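Local coordinates for solute-binding protein (Thermoactinomyces vulgaris, PDB 2ZYO) that binds maltodextrins and cyclodextrins as a bacterial extracellular solute-binding protein, probably handing them to a membrane carbohydrate transporter, at residues E129-I134 and G248-K253; Y135-M140 and G259-V264; Q95-D100 and Y122-A127; P81-G86 and V348-I353. All blocks are in the same frame, centred on the assembly; numbering follows the deposited sequence.

Contact 1: residues E129-I134 and G248-K253; sequences ESVALI and GPWAIK. With GLC (alpha-D-glucopyranose), chain B.
Trp250 lays one face of its indole against the bound glucose and turns its edge to the carboxylate of Glu129, both residues of the sugar pocket in this periplasmic-binding-protein fold. The evidence for the overlap is Trp250 CZ2 lying 3.2 Å from C1 of the glucose, which sits above the rim of the ring system. At the edge, Glu129 OE1 comes within 3.5 Å of Trp250 CE3, with the carboxylate plane turned 57° from the indole. The other oxygen, Glu129 OE2, accepts a 3.1 Å hydrogen bond from glucose O2, so the acid touches ring and ligand at once. A chi1 of 50°, which sets Trp250 CG between its backbone N and carbonyl carbon, folds the indole back on its own chain: Gly248 CA lies 3.4 Å above the face opposite the sugar, where a beta carbon would collide with Trp250 CH2. An alanine in place of Trp250 would probably leave glucose C1 without its flat backing and the Glu129 carboxylate with less to fix its orientation. Val131 CG1 approaches Trp250 CH2 obliquely at 4.1 Å, and Pro249 CD lies 3.3 Å from Ser130 O. Farther from the sugar, under Phe340 of helix 338-344, Ile134 CD1 meets Ile252 CD1 at 3.9 Å.

Contact 2: residues Y135-M140 and G259-V264; sequences YNKKLM and GINVGV
Tyr135 and Asn136 run antiparallel to Gly263 and Val262, joining strands 120-136 and 262-265 as neighbours in the mixed sheet. Tyr135 and Gly263 form a hydrogen-bonded pair: Tyr135 N donates a hydrogen bond to Gly263 O at 2.8 Å, and Gly263 N returns a nearly straight bond to Tyr135 O, 2.9 Å and 178°. Asn136 and Val262 are the adjoining non-hydrogen-bonded pair. The pairing reaches past the strand end, because Lys137 N donates to Asn261 O at 2.9 Å.

With chi1 62°, Tyr135 CG stands between its backbone N and carbonyl carbon, and this carries the phenol across the neighbouring strand. The result is a CH-pi contact over the ring face: Gly263 CA is 3.8 Å from the Tyr135 ring centroid and 16° off its normal. A beta carbon on Gly263 would run into the ring. The hydroxyl shares a water with Val264 O. Putting an alanine at Tyr135 would probably uncover Gly263 and cost that water one of its partners. On the same face, the extended Lys137 chain slants across the strand, its CD 3.7 Å from Asn261 ND2 and its CE against Gly263 CA.

On the face occupied by Asn136 and Val262, the Asn136 amide crosses Ile260 at about a right angle, CG to CG2 being 3.8 Å. Its oxygen closes an Asx turn by accepting from Lys138 N. That same atom, Asn136 OD1, also takes a 2.7 Å hydrogen bond from a water that accepts from Asn261 N.

Contact 3: residues Q95-D100 and Y122-A127; sequences QPIQVD and YGLPKA
Pro96 and Tyr122 provide one of two apolar patches between the loop joining strand 94-95 to helix 101-104 and the early part of strand 120-136, which farther on has a classic beta bulge where Lys126 and Ala127 both face Lys282. Their side chains lie alongside each other and point the same way, with Pro96 CG 3.9 Å from Tyr122 CE1. The phenol also reaches the backbone obliquely, CE1 of Tyr122 lying 3.6 Å from Pro96 N. The second patch is aliphatic. Ile97 CG1 stands between its backbone N and carbonyl carbon (chi1 56°), which directs the branch across Gly123, so that Ile97 CD1 comes within 3.7 Å of Gly123 C. The same methyl meets Leu124 CG at 3.9 Å. Met300 and Gln301 of helix 293-302 pack on Ile97 and Leu124 respectively.

Polar matter between the segments is sparse. One water lies 2.8 Å from Gln95 O and 2.6 Å from Tyr122 O, near the plane of the Tyr122 ring at its edge. Backbone bonds run to outside partners, Gln95 to Leu286, Ile97 to Leu121 and Leu124 to Trp284; separately, the Gln95 side-chain NE2 donates to Ser287 O.

Chemically, then, cohesion here rests on shape and apolar burial with one bridging water. It carries a cost as well, since Gly123 N is buried with no partner in the model.

Contact 4: residues P81-G86 and V348-I353; sequences PHDRLG and VPMPSI
His82 presents its imidazole edge to Met350 and makes the side-chain hydrogen bond of the contact. Its CG stands between its backbone N and carbonyl carbon (chi1 87°), which brings the imidazole up to segment 348-353. NE2 of His82 donates to Met350 O at 2.8 Å and 138°; the nitrogen lies in the carbonyl plane on a lone pair, while the oxygen stands 27° out of the ring plane. Since His82 ND1 is bonded to Val281 N, both ring nitrogens are held, fixing the ring's rotation. Ser352 meets main chain instead: its CB is 3.4 Å from His82 O, and its CA points a C-H at Asp83 O. Ser352 O takes a weak 2.9 Å bond from Gly86 N, where a beta carbon on Gly86 would clash. A water donates to both Asp83 O and Ile353 O.

Arg84 NE makes a salt bridge to Asp83 OD2 at 3.1 Å, its hydrogen bond weak and bent, and Arg84 NH2 bonds weakly to glucose O3. Met350 is hydrogen-bonded through its backbone to Ile279 of strand 278-287, Pro349 rests on helix 109-114, and Leu85, at the start of helix 85-90, packs with Ser352 on Tyr117 of strand 116-117.

In the fold
Strand 120-136 takes part in contacts 1, 2 and 3, while contact 4 reaches the same mixed sheet through strand 348-349. Contacts 1 and 4 are buried near the chain centre and hold sugar-pocket residues, yet do not touch, their nearest atoms being about 5 Å apart. Contact 3 is buried too, but mainly apolar; contact 2 lies farthest out, its centre about 23 Å from the centre of the chain, and relies on regular backbone pairing plus waters. Contacts 2 and 3 sit on opposite sides of that centre. Ile134 CG2 meets Val262 CG1 at 3.5 Å between contacts 1 and 2, and Tyr122 CB meets Leu85 CD1 at 4.0 Å between contacts 3 and 4.

Contact 1: residues E129-I134 and G248-K253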
loop_
_atom_site.group_PDB
_atom_site.type_symbol
_atom_site.label_atom_id
_atom_site.label_comp_id
_atom_site.label_asym_id
_atom_site.label_seq_id
_atom_site.Cartn_x
_atom_site.Cartn_y
_atom_site.Cartn_z
ATOM N N GLU A 129 -4.838 0.636 0.040
ATOM C CA GLU A 129 -4.702 -0.531 -0.830
ATOM C C GLU A 129 -4.093 -1.722 -0.093
ATOM O O GLU A 129 -3.294 -1.557 0.829
ATOM C CB GLU A 129 -3.873 -0.196 -2.080
ATOM C CG GLU A 129 -2.452 0.290 -1.796
ATOM C CD GLU A 129 -1.623 0.519 -3.052
ATOM O OE1 GLU A 129 -2.194 0.874 -4.104
ATOM O OE2 GLU A 129 -0.386 0.356 -2.970
ATOM N N SER A 130 -4.494 -2.918 -0.512
ATOM C CA SER A 130 -3.934 -4.173 -0.020
ATOM C C SER A 130 -4.091 -5.226 -1.101
ATOM O O SER A 130 -5.007 -5.143 -1.917
ATOM C CB SER A 130 -4.677 -4.632 1.238
ATOM O OG SER A 130 -4.301 -5.951 1.610
ATOM N N VAL A 131 -3.211 -6.225 -1.104
ATOM C CA VAL A 131 -3.463 -7.414 -1.917
ATOM C C VAL A 131 -4.638 -8.186 -1.322
ATOM O O VAL A 131 -4.987 -8.011 -0.152
ATOM C CB VAL A 131 -2.218 -8.344 -2.070
ATOM C CG1 VAL A 131 -1.069 -7.608 -2.746
ATOM C CG2 VAL A 131 -1.781 -8.936 -0.735
ATOM N N ALA A 132 -5.258 -9.017 -2.149
ATOM C CA ALA A 132 -6.319 -9.920 -1.712
ATOM C C ALA A 132 -6.364 -11.066 -2.704
ATOM O O ALA A 132 -5.539 -11.123 -3.622
ATOM C CB ALA A 132 -7.661 -9.195 -1.652
ATOM N N LEU A 133 -7.315 -11.978 -2.526
ATOM C CA LEU A 133 -7.476 -13.081 -3.464
ATOM C C LEU A 133 -8.383 -12.644 -4.608
ATOM O O LEU A 133 -9.597 -12.502 -4.433
ATOM C CB LEU A 133 -8.022 -14.330 -2.765
ATOM C CG LEU A 133 -7.868 -15.644 -3.538
ATOM C CD1 LEU A 133 -6.410 -16.091 -3.607
ATOM C CD2 LEU A 133 -8.734 -16.722 -2.915
ATOM N N ILE A 134 -7.776 -12.406 -5.768
ATOM C CA ILE A 134 -8.520 -12.044 -6.971
ATOM C C ILE A 134 -8.729 -13.316 -7.773
ATOM O O ILE A 134 -7.772 -14.036 -8.058
ATOM C CB ILE A 134 -7.765 -11.004 -7.829
ATOM C CG1 ILE A 134 -7.414 -9.761 -6.997
ATOM C CG2 ILE A 134 -8.590 -10.620 -9.056
ATOM C CD1 ILE A 134 -6.475 -8.783 -7.703
ATOM N N GLY A 248 -3.189 -6.758 -5.940
ATOM C CA GLY A 248 -3.897 -5.584 -5.445
ATOM C C GLY A 248 -4.861 -4.972 -6.442
ATOM O O GLY A 248 -4.960 -5.432 -7.580
ATOM N N PRO A 249 -5.581 -3.922 -6.014
ATOM C CA PRO A 249 -6.610 -3.244 -6.810
ATOM C C PRO A 249 -6.084 -2.623 -8.106
ATOM O O PRO A 249 -6.863 -2.393 -9.035
ATOM C CB PRO A 249 -7.125 -2.153 -5.864
ATOM C CG PRO A 249 -6.048 -1.971 -4.856
ATOM C CD PRO A 249 -5.443 -3.320 -4.677
ATOM N N TRP A 250 -4.775 -2.378 -8.162
ATOM C CA TRP A 250 -4.116 -1.797 -9.338
ATOM C C TRP A 250 -4.225 -2.650 -10.609
ATOM O O TRP A 250 -4.039 -2.145 -11.719
ATOM C CB TRP A 250 -2.639 -1.513 -9.032
ATOM C CG TRP A 250 -1.908 -2.685 -8.434
ATOM C CD1 TRP A 250 -1.384 -3.757 -9.102
ATOM C CD2 TRP A 250 -1.623 -2.900 -7.046
ATOM N NE1 TRP A 250 -0.795 -4.630 -8.215
ATOM C CE2 TRP A 250 -0.925 -4.126 -6.947
ATOM C CE3 TRP A 250 -1.888 -2.176 -5.876
ATOM C CZ2 TRP A 250 -0.489 -4.643 -5.723
ATOM C CZ3 TRP A 250 -1.455 -2.691 -4.656
ATOM C CH2 TRP A 250 -0.763 -3.914 -4.592
ATOM N N ALA A 251 -4.527 -3.936 -10.441
ATOM C CA ALA A 251 -4.601 -4.870 -11.565
ATOM C C ALA A 251 -6.031 -5.097 -12.075
ATOM O O ALA A 251 -6.226 -5.697 -13.136
ATOM C CB ALA A 251 -3.952 -6.197 -11.186
ATOM N N ILE A 252 -7.015 -4.601 -11.326
ATOM C CA ILE A 252 -8.434 -4.871 -11.597
ATOM C C ILE A 252 -8.925 -4.369 -12.960
ATOM O O ILE A 252 -9.510 -5.136 -13.729
ATOM C CB ILE A 252 -9.344 -4.324 -10.462
ATOM C CG1 ILE A 252 -9.118 -5.103 -9.155
ATOM C CG2 ILE A 252 -10.821 -4.320 -10.882
ATOM C CD1 ILE A 252 -9.343 -6.618 -9.238
ATOM N N LYS A 253 -8.684 -3.092 -13.251
ATOM C CA LYS A 253 -9.133 -2.492 -14.509
ATOM C C LYS A 253 -8.549 -3.219 -15.720
ATOM O O LYS A 253 -9.236 -3.414 -16.724
ATOM C CB LYS A 253 -8.801 -0.996 -14.553
ATOM C CG LYS A 253 -9.646 -0.146 -13.605
ATOM C CD LYS A 253 -9.433 1.349 -13.831
ATOM C CE LYS A 253 -10.288 1.884 -14.978
ATOM N NZ LYS A 253 -11.736 1.928 -14.631
HETATM C C1 GLC B . 2.005 -2.595 -5.993
HETATM C C2 GLC B . 2.163 -1.537 -4.871
HETATM C C3 GLC B . 3.636 -1.270 -4.496
HETATM C C4 GLC B . 4.428 -2.571 -4.364
HETATM C C5 GLC B . 4.219 -3.432 -5.607
HETATM C C6 GLC B . 4.972 -4.753 -5.554
HETATM O O1 GLC B . 2.340 -2.080 -7.234
HETATM O O2 GLC B . 1.541 -0.313 -5.259
HETATM O O3 GLC B . 3.692 -0.570 -3.260
HETATM O O4 GLC B . 5.828 -2.267 -4.215
HETATM O O5 GLC B . 2.821 -3.748 -5.742
HETATM O O6 GLC B . 6.178 -4.695 -6.302
#

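Contact 2: residues Y135-M140 and G259-V264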
loop_
_atom_site.group_PDB
_atom_site.type_symbol
_atom_site.label_atom_id
_atom_site.label_comp_id
_atom_site.label_asym_id
_atom_site.label_seq_id
_atom_site.Cartn_x
_atom_site.Cartn_y
_atom_site.Cartn_z
ATOM N N TYR A 135 -9.978 -13.600 -8.131
ATOM C CA TYR A 135 -10.283 -14.858 -8.805
ATOM C C TYR A 135 -11.158 -14.720 -10.046
ATOM O O TYR A 135 -11.902 -13.751 -10.198
ATOM C CB TYR A 135 -10.844 -15.898 -7.820
ATOM C CG TYR A 135 -12.151 -15.542 -7.138
ATOM C CD1 TYR A 135 -13.360 -16.055 -7.601
ATOM C CD2 TYR A 135 -12.173 -14.725 -6.005
ATOM C CE1 TYR A 135 -14.562 -15.747 -6.972
ATOM C CE2 TYR A 135 -13.370 -14.412 -5.369
ATOM C CZ TYR A 135 -14.558 -14.928 -5.856
ATOM O OH TYR A 135 -15.741 -14.624 -5.226
ATOM N N ASN A 136 -11.022 -15.695 -10.941
ATOM C CA ASN A 136 -11.812 -15.779 -12.156
ATOM C C ASN A 136 -13.092 -16.549 -11.849
ATOM O O ASN A 136 -13.042 -17.745 -11.560
ATOM C CB ASN A 136 -10.992 -16.492 -13.240
ATOM C CG ASN A 136 -11.687 -16.529 -14.592
ATOM O OD1 ASN A 136 -12.914 -16.481 -14.686
ATOM N ND2 ASN A 136 -10.895 -16.641 -15.651
ATOM N N LYS A 137 -14.231 -15.857 -11.911
ATOM C CA LYS A 137 -15.527 -16.439 -11.536
ATOM C C LYS A 137 -15.966 -17.621 -12.409
ATOM O O LYS A 137 -16.844 -18.395 -12.018
ATOM C CB LYS A 137 -16.617 -15.361 -11.495
ATOM C CG LYS A 137 -16.528 -14.444 -10.280
ATOM C CD LYS A 137 -17.620 -13.382 -10.313
ATOM C CE LYS A 137 -17.729 -12.653 -8.980
ATOM N NZ LYS A 137 -18.882 -11.709 -8.962
ATOM N N LYS A 138 -15.351 -17.763 -13.581
ATOM C CA LYS A 138 -15.616 -18.908 -14.454
ATOM C C LYS A 138 -14.827 -20.149 -14.031
ATOM O O LYS A 138 -15.101 -21.258 -14.506
ATOM C CB LYS A 138 -15.308 -18.559 -15.916
ATOM C CG LYS A 138 -16.224 -17.500 -16.511
ATOM C CD LYS A 138 -15.895 -17.238 -17.971
ATOM C CE LYS A 138 -16.704 -16.072 -18.515
ATOM N NZ LYS A 138 -16.283 -15.707 -19.898
ATOM N N LEU A 139 -13.860 -19.961 -13.132
ATOM C CA LEU A 139 -12.959 -21.039 -12.715
ATOM C C LEU A 139 -13.036 -21.382 -11.228
ATOM O O LEU A 139 -12.689 -22.495 -10.832
ATOM C CB LEU A 139 -11.510 -20.709 -13.095
ATOM C CG LEU A 139 -11.193 -20.435 -14.567
ATOM C CD1 LEU A 139 -9.746 -19.991 -14.713
ATOM C CD2 LEU A 139 -11.469 -21.652 -15.445
ATOM N N MET A 140 -13.481 -20.427 -10.416
ATOM C CA MET A 140 -13.570 -20.615 -8.970
ATOM C C MET A 140 -14.894 -20.085 -8.427
ATOM O O MET A 140 -15.326 -18.984 -8.786
ATOM C CB MET A 140 -12.389 -19.935 -8.267
ATOM C CG MET A 140 -12.409 -20.033 -6.742
ATOM S SD MET A 140 -10.920 -19.369 -5.969
ATOM C CE MET A 140 -9.778 -20.726 -6.192
ATOM N N GLY A 259 -11.561 -9.083 -20.208
ATOM C CA GLY A 259 -12.794 -9.866 -20.289
ATOM C C GLY A 259 -13.010 -10.866 -19.169
ATOM O O GLY A 259 -13.902 -11.713 -19.251
ATOM N N ILE A 260 -12.195 -10.777 -18.121
ATOM C CA ILE A 260 -12.336 -11.660 -16.967
ATOM C C ILE A 260 -13.448 -11.155 -16.052
ATOM O O ILE A 260 -13.510 -9.963 -15.735
ATOM C CB ILE A 260 -11.005 -11.796 -16.164
ATOM C CG1 ILE A 260 -9.828 -12.179 -17.080
ATOM C CG2 ILE A 260 -11.156 -12.783 -14.997
ATOM C CD1 ILE A 260 -9.997 -13.488 -17.866
ATOM N N ASN A 261 -14.331 -12.067 -15.654
ATOM C CA ASN A 261 -15.333 -11.784 -14.635
ATOM C C ASN A 261 -14.673 -11.987 -13.280
ATOM O O ASN A 261 -14.457 -13.119 -12.839
ATOM C CB ASN A 261 -16.558 -12.689 -14.805
ATOM C CG ASN A 261 -17.740 -12.256 -13.942
ATOM O OD1 ASN A 261 -17.753 -11.164 -13.367
ATOM N ND2 ASN A 261 -18.747 -13.119 -13.854
ATOM N N VAL A 262 -14.344 -10.870 -12.640
ATOM C CA VAL A 262 -13.461 -10.847 -11.478
ATOM C C VAL A 262 -14.218 -10.893 -10.154
ATOM O O VAL A 262 -15.178 -10.148 -9.943
ATOM C CB VAL A 262 -12.549 -9.584 -11.508
ATOM C CG1 VAL A 262 -11.660 -9.517 -10.282
ATOM C CG2 VAL A 262 -11.704 -9.554 -12.779
ATOM N N GLY A 263 -13.777 -11.786 -9.273
ATOM C CA GLY A 263 -14.202 -11.781 -7.879
ATOM C C GLY A 263 -13.020 -11.423 -6.999
ATOM O O GLY A 263 -11.869 -11.636 -7.387
ATOM N N VAL A 264 -13.299 -10.865 -5.823
ATOM C CA VAL A 264 -12.253 -10.533 -4.851
ATOM C C VAL A 264 -12.679 -10.930 -3.440
ATOM O O VAL A 264 -13.755 -10.546 -2.973
ATOM C CB VAL A 264 -11.875 -9.024 -4.869
ATOM C CG1 VAL A 264 -10.698 -8.754 -3.935
ATOM C CG2 VAL A 264 -11.540 -8.556 -6.283
HETATM O O HOH W 1 -15.632 -12.823 -3.026
HETATM O O HOH W 2 -14.022 -14.837 -16.578
HETATM O O HOH W 3 -13.621 -14.749 -19.235
#

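Contact 3: residues Q95-D100 and Y122-A127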
loop_
_atom_site.group_PDB
_atom_site.type_symbol
_atom_site.label_atom_id
_atom_site.label_comp_id
_atom_site.label_asym_id
_atom_site.label_seq_id
_atom_site.Cartn_x
_atom_site.Cartn_y
_atom_site.Cartn_z
ATOM N N GLN A 95 5.602 19.335 7.585
ATOM C CA GLN A 95 5.333 19.737 8.961
ATOM C C GLN A 95 4.081 19.015 9.448
ATOM O O GLN A 95 3.222 18.654 8.638
ATOM C CB GLN A 95 5.176 21.257 9.070
ATOM C CG GLN A 95 4.073 21.855 8.217
ATOM C CD GLN A 95 3.903 23.341 8.457
ATOM O OE1 GLN A 95 3.673 23.773 9.588
ATOM N NE2 GLN A 95 4.010 24.131 7.396
ATOM N N PRO A 96 3.971 18.784 10.770
ATOM C CA PRO A 96 2.799 18.071 11.278
ATOM C C PRO A 96 1.513 18.850 11.040
ATOM O O PRO A 96 1.546 20.077 10.916
ATOM C CB PRO A 96 3.065 17.983 12.784
ATOM C CG PRO A 96 4.524 18.206 12.940
ATOM C CD PRO A 96 4.900 19.151 11.854
ATOM N N ILE A 97 0.393 18.137 10.957
ATOM C CA ILE A 97 -0.908 18.792 10.983
ATOM C C ILE A 97 -1.451 18.785 12.404
ATOM O O ILE A 97 -1.169 17.873 13.188
ATOM C CB ILE A 97 -1.932 18.173 9.995
ATOM C CG1 ILE A 97 -2.118 16.672 10.241
ATOM C CG2 ILE A 97 -1.511 18.456 8.554
ATOM C CD1 ILE A 97 -3.397 16.102 9.626
ATOM N N GLN A 98 -2.214 19.820 12.730
ATOM C CA GLN A 98 -2.832 19.930 14.036
ATOM C C GLN A 98 -4.344 19.851 13.889
ATOM O O GLN A 98 -5.005 20.827 13.523
ATOM C CB GLN A 98 -2.393 21.222 14.732
ATOM C CG GLN A 98 -0.904 21.252 15.047
ATOM C CD GLN A 98 -0.486 22.511 15.768
ATOM O OE1 GLN A 98 -0.236 23.544 15.145
ATOM N NE2 GLN A 98 -0.392 22.430 17.092
ATOM N N VAL A 99 -4.871 18.655 14.139
ATOM C CA VAL A 99 -6.308 18.404 14.138
ATOM C C VAL A 99 -6.692 17.660 15.412
ATOM O O VAL A 99 -5.857 16.981 16.017
ATOM C CB VAL A 99 -6.771 17.594 12.889
ATOM C CG1 VAL A 99 -6.528 18.384 11.607
ATOM C CG2 VAL A 99 -6.085 16.228 12.820
ATOM N N ASP A 100 -7.951 17.796 15.818
ATOM C CA ASP A 100 -8.450 17.136 17.021
ATOM C C ASP A 100 -8.571 15.635 16.800
ATOM O O ASP A 100 -8.634 15.172 15.658
ATOM C CB ASP A 100 -9.814 17.705 17.421
ATOM C CG ASP A 100 -9.782 19.205 17.661
ATOM O OD1 ASP A 100 -8.721 19.735 18.049
ATOM O OD2 ASP A 100 -10.834 19.851 17.467
ATOM N N TYR A 122 1.038 13.586 10.209
ATOM C CA TYR A 122 1.484 14.323 9.023
ATOM C C TYR A 122 0.465 14.458 7.895
ATOM O O TYR A 122 0.723 15.136 6.900
ATOM C CB TYR A 122 2.810 13.753 8.510
ATOM C CG TYR A 122 3.937 14.123 9.430
ATOM C CD1 TYR A 122 4.616 15.329 9.270
ATOM C CD2 TYR A 122 4.291 13.296 10.496
ATOM C CE1 TYR A 122 5.638 15.692 10.134
ATOM C CE2 TYR A 122 5.311 13.651 11.366
ATOM C CZ TYR A 122 5.977 14.848 11.179
ATOM O OH TYR A 122 6.987 15.202 12.039
ATOM N N GLY A 123 -0.696 13.837 8.047
ATOM C CA GLY A 123 -1.718 13.978 7.021
ATOM C C GLY A 123 -3.026 13.274 7.280
ATOM O O GLY A 123 -3.202 12.613 8.306
ATOM N N LEU A 124 -3.940 13.446 6.330
ATOM C CA LEU A 124 -5.232 12.779 6.334
ATOM C C LEU A 124 -5.339 11.909 5.083
ATOM O O LEU A 124 -4.858 12.300 4.015
ATOM C CB LEU A 124 -6.373 13.802 6.419
ATOM C CG LEU A 124 -6.426 14.654 7.696
ATOM C CD1 LEU A 124 -7.564 15.662 7.619
ATOM C CD2 LEU A 124 -6.545 13.801 8.961
ATOM N N PRO A 125 -5.940 10.713 5.217
ATOM C CA PRO A 125 -5.883 9.743 4.126
ATOM C C PRO A 125 -6.935 9.922 3.036
ATOM O O PRO A 125 -8.046 10.393 3.305
ATOM C CB PRO A 125 -6.097 8.414 4.844
ATOM C CG PRO A 125 -6.989 8.758 5.990
ATOM C CD PRO A 125 -6.670 10.183 6.385
ATOM N N LYS A 126 -6.564 9.526 1.820
ATOM C CA LYS A 126 -7.438 9.569 0.652
ATOM C C LYS A 126 -7.780 8.160 0.185
ATOM O O LYS A 126 -8.900 7.898 -0.254
ATOM C CB LYS A 126 -6.750 10.296 -0.506
ATOM C CG LYS A 126 -6.286 11.714 -0.200
ATOM C CD LYS A 126 -5.136 12.143 -1.117
ATOM C CE LYS A 126 -5.588 12.330 -2.562
ATOM N NZ LYS A 126 -4.481 12.875 -3.406
ATOM N N ALA A 127 -6.798 7.265 0.271
ATOM C CA ALA A 127 -6.914 5.928 -0.305
ATOM C C ALA A 127 -6.137 4.890 0.491
ATOM O O ALA A 127 -5.107 5.200 1.096
ATOM C CB ALA A 127 -6.444 5.940 -1.755
HETATM O O HOH W 4 2.661 16.898 6.576
#

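Contact 4: residues P81-G86 and V348-I353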
loop_
_atom_site.group_PDB
_atom_site.type_symbol
_atom_site.label_atom_id
_atom_site.label_comp_id
_atom_site.label_asym_id
_atom_site.label_seq_id
_atom_site.Cartn_x
_atom_site.Cartn_y
_atom_site.Cartn_z
ATOM N N PRO A 81 2.448 7.875 -1.715
ATOM C CA PRO A 81 2.325 6.703 -0.839
ATOM C C PRO A 81 3.117 6.866 0.464
ATOM O O PRO A 81 4.239 7.383 0.450
ATOM C CB PRO A 81 2.904 5.574 -1.694
ATOM C CG PRO A 81 2.642 6.008 -3.095
ATOM C CD PRO A 81 2.840 7.492 -3.086
ATOM N N HIS A 82 2.528 6.413 1.571
ATOM C CA HIS A 82 3.037 6.692 2.918
ATOM C C HIS A 82 4.389 6.056 3.246
ATOM O O HIS A 82 5.039 6.458 4.207
ATOM C CB HIS A 82 2.018 6.249 3.972
ATOM C CG HIS A 82 2.149 4.809 4.363
ATOM N ND1 HIS A 82 1.580 3.786 3.635
ATOM C CD2 HIS A 82 2.800 4.220 5.393
ATOM C CE1 HIS A 82 1.868 2.630 4.205
ATOM N NE2 HIS A 82 2.607 2.866 5.275
ATOM N N ASP A 83 4.801 5.052 2.473
ATOM C CA ASP A 83 6.024 4.307 2.795
ATOM C C ASP A 83 7.295 5.161 2.716
ATOM O O ASP A 83 8.339 4.778 3.246
ATOM C CB ASP A 83 6.151 3.040 1.937
ATOM C CG ASP A 83 6.183 3.336 0.452
ATOM O OD1 ASP A 83 5.141 3.750 -0.096
ATOM O OD2 ASP A 83 7.248 3.136 -0.172
ATOM N N ARG A 84 7.195 6.325 2.077
ATOM C CA ARG A 84 8.327 7.250 1.966
ATOM C C ARG A 84 8.168 8.475 2.876
ATOM O O ARG A 84 8.879 9.475 2.721
ATOM C CB ARG A 84 8.550 7.672 0.504
ATOM C CG ARG A 84 8.682 6.507 -0.487
ATOM C CD ARG A 84 9.957 5.703 -0.289
ATOM N NE ARG A 84 9.905 4.432 -1.011
ATOM C CZ ARG A 84 10.926 3.588 -1.135
ATOM N NH1 ARG A 84 12.104 3.864 -0.590
ATOM N NH2 ARG A 84 10.767 2.459 -1.813
ATOM N N LEU A 85 7.244 8.382 3.832
ATOM C CA LEU A 85 6.993 9.462 4.788
ATOM C C LEU A 85 8.213 9.766 5.658
ATOM O O LEU A 85 8.519 10.931 5.914
ATOM C CB LEU A 85 5.787 9.131 5.676
ATOM C CG LEU A 85 5.269 10.197 6.643
ATOM C CD1 LEU A 85 4.739 11.404 5.883
ATOM C CD2 LEU A 85 4.194 9.617 7.546
ATOM N N GLY A 86 8.900 8.713 6.102
ATOM C CA GLY A 86 10.076 8.849 6.959
ATOM C C GLY A 86 11.165 9.706 6.351
ATOM O O GLY A 86 11.709 10.587 7.018
ATOM N N VAL A 348 -1.424 -4.333 8.069
ATOM C CA VAL A 348 -0.568 -3.412 8.815
ATOM C C VAL A 348 0.177 -2.491 7.850
ATOM O O VAL A 348 0.511 -2.901 6.735
ATOM C CB VAL A 348 0.433 -4.149 9.751
ATOM C CG1 VAL A 348 -0.299 -4.813 10.916
ATOM C CG2 VAL A 348 1.273 -5.158 8.980
ATOM N N PRO A 349 0.430 -1.239 8.267
ATOM C CA PRO A 349 1.074 -0.298 7.357
ATOM C C PRO A 349 2.481 -0.741 6.977
ATOM O O PRO A 349 3.227 -1.230 7.829
ATOM C CB PRO A 349 1.129 1.001 8.173
ATOM C CG PRO A 349 0.099 0.832 9.245
ATOM C CD PRO A 349 0.137 -0.621 9.573
ATOM N N MET A 350 2.834 -0.589 5.703
ATOM C CA MET A 350 4.220 -0.761 5.292
ATOM C C MET A 350 5.085 0.173 6.132
ATOM O O MET A 350 4.718 1.335 6.331
ATOM C CB MET A 350 4.401 -0.432 3.814
ATOM C CG MET A 350 4.057 -1.570 2.878
ATOM S SD MET A 350 4.347 -1.144 1.157
ATOM C CE MET A 350 3.093 0.095 0.917
ATOM N N PRO A 351 6.221 -0.333 6.649
ATOM C CA PRO A 351 7.143 0.524 7.393
ATOM C C PRO A 351 7.493 1.775 6.594
ATOM O O PRO A 351 7.740 1.692 5.387
ATOM C CB PRO A 351 8.374 -0.368 7.568
ATOM C CG PRO A 351 7.816 -1.751 7.588
ATOM C CD PRO A 351 6.698 -1.727 6.586
ATOM N N SER A 352 7.495 2.923 7.267
ATOM C CA SER A 352 7.717 4.205 6.605
ATOM C C SER A 352 9.071 4.830 6.939
ATOM O O SER A 352 9.403 5.900 6.427
ATOM C CB SER A 352 6.587 5.182 6.944
ATOM O OG SER A 352 6.506 5.391 8.340
ATOM N N ILE A 353 9.850 4.167 7.790
ATOM C CA ILE A 353 11.195 4.645 8.126
ATOM C C ILE A 353 12.121 4.536 6.905
ATOM O O ILE A 353 11.937 3.644 6.075
ATOM C CB ILE A 353 11.796 3.922 9.370
ATOM C CG1 ILE A 353 12.013 2.423 9.105
ATOM C CG2 ILE A 353 10.909 4.150 10.596
ATOM C CD1 ILE A 353 12.936 1.746 10.114
HETATM O O HOH W 5 10.635 3.462 3.287
#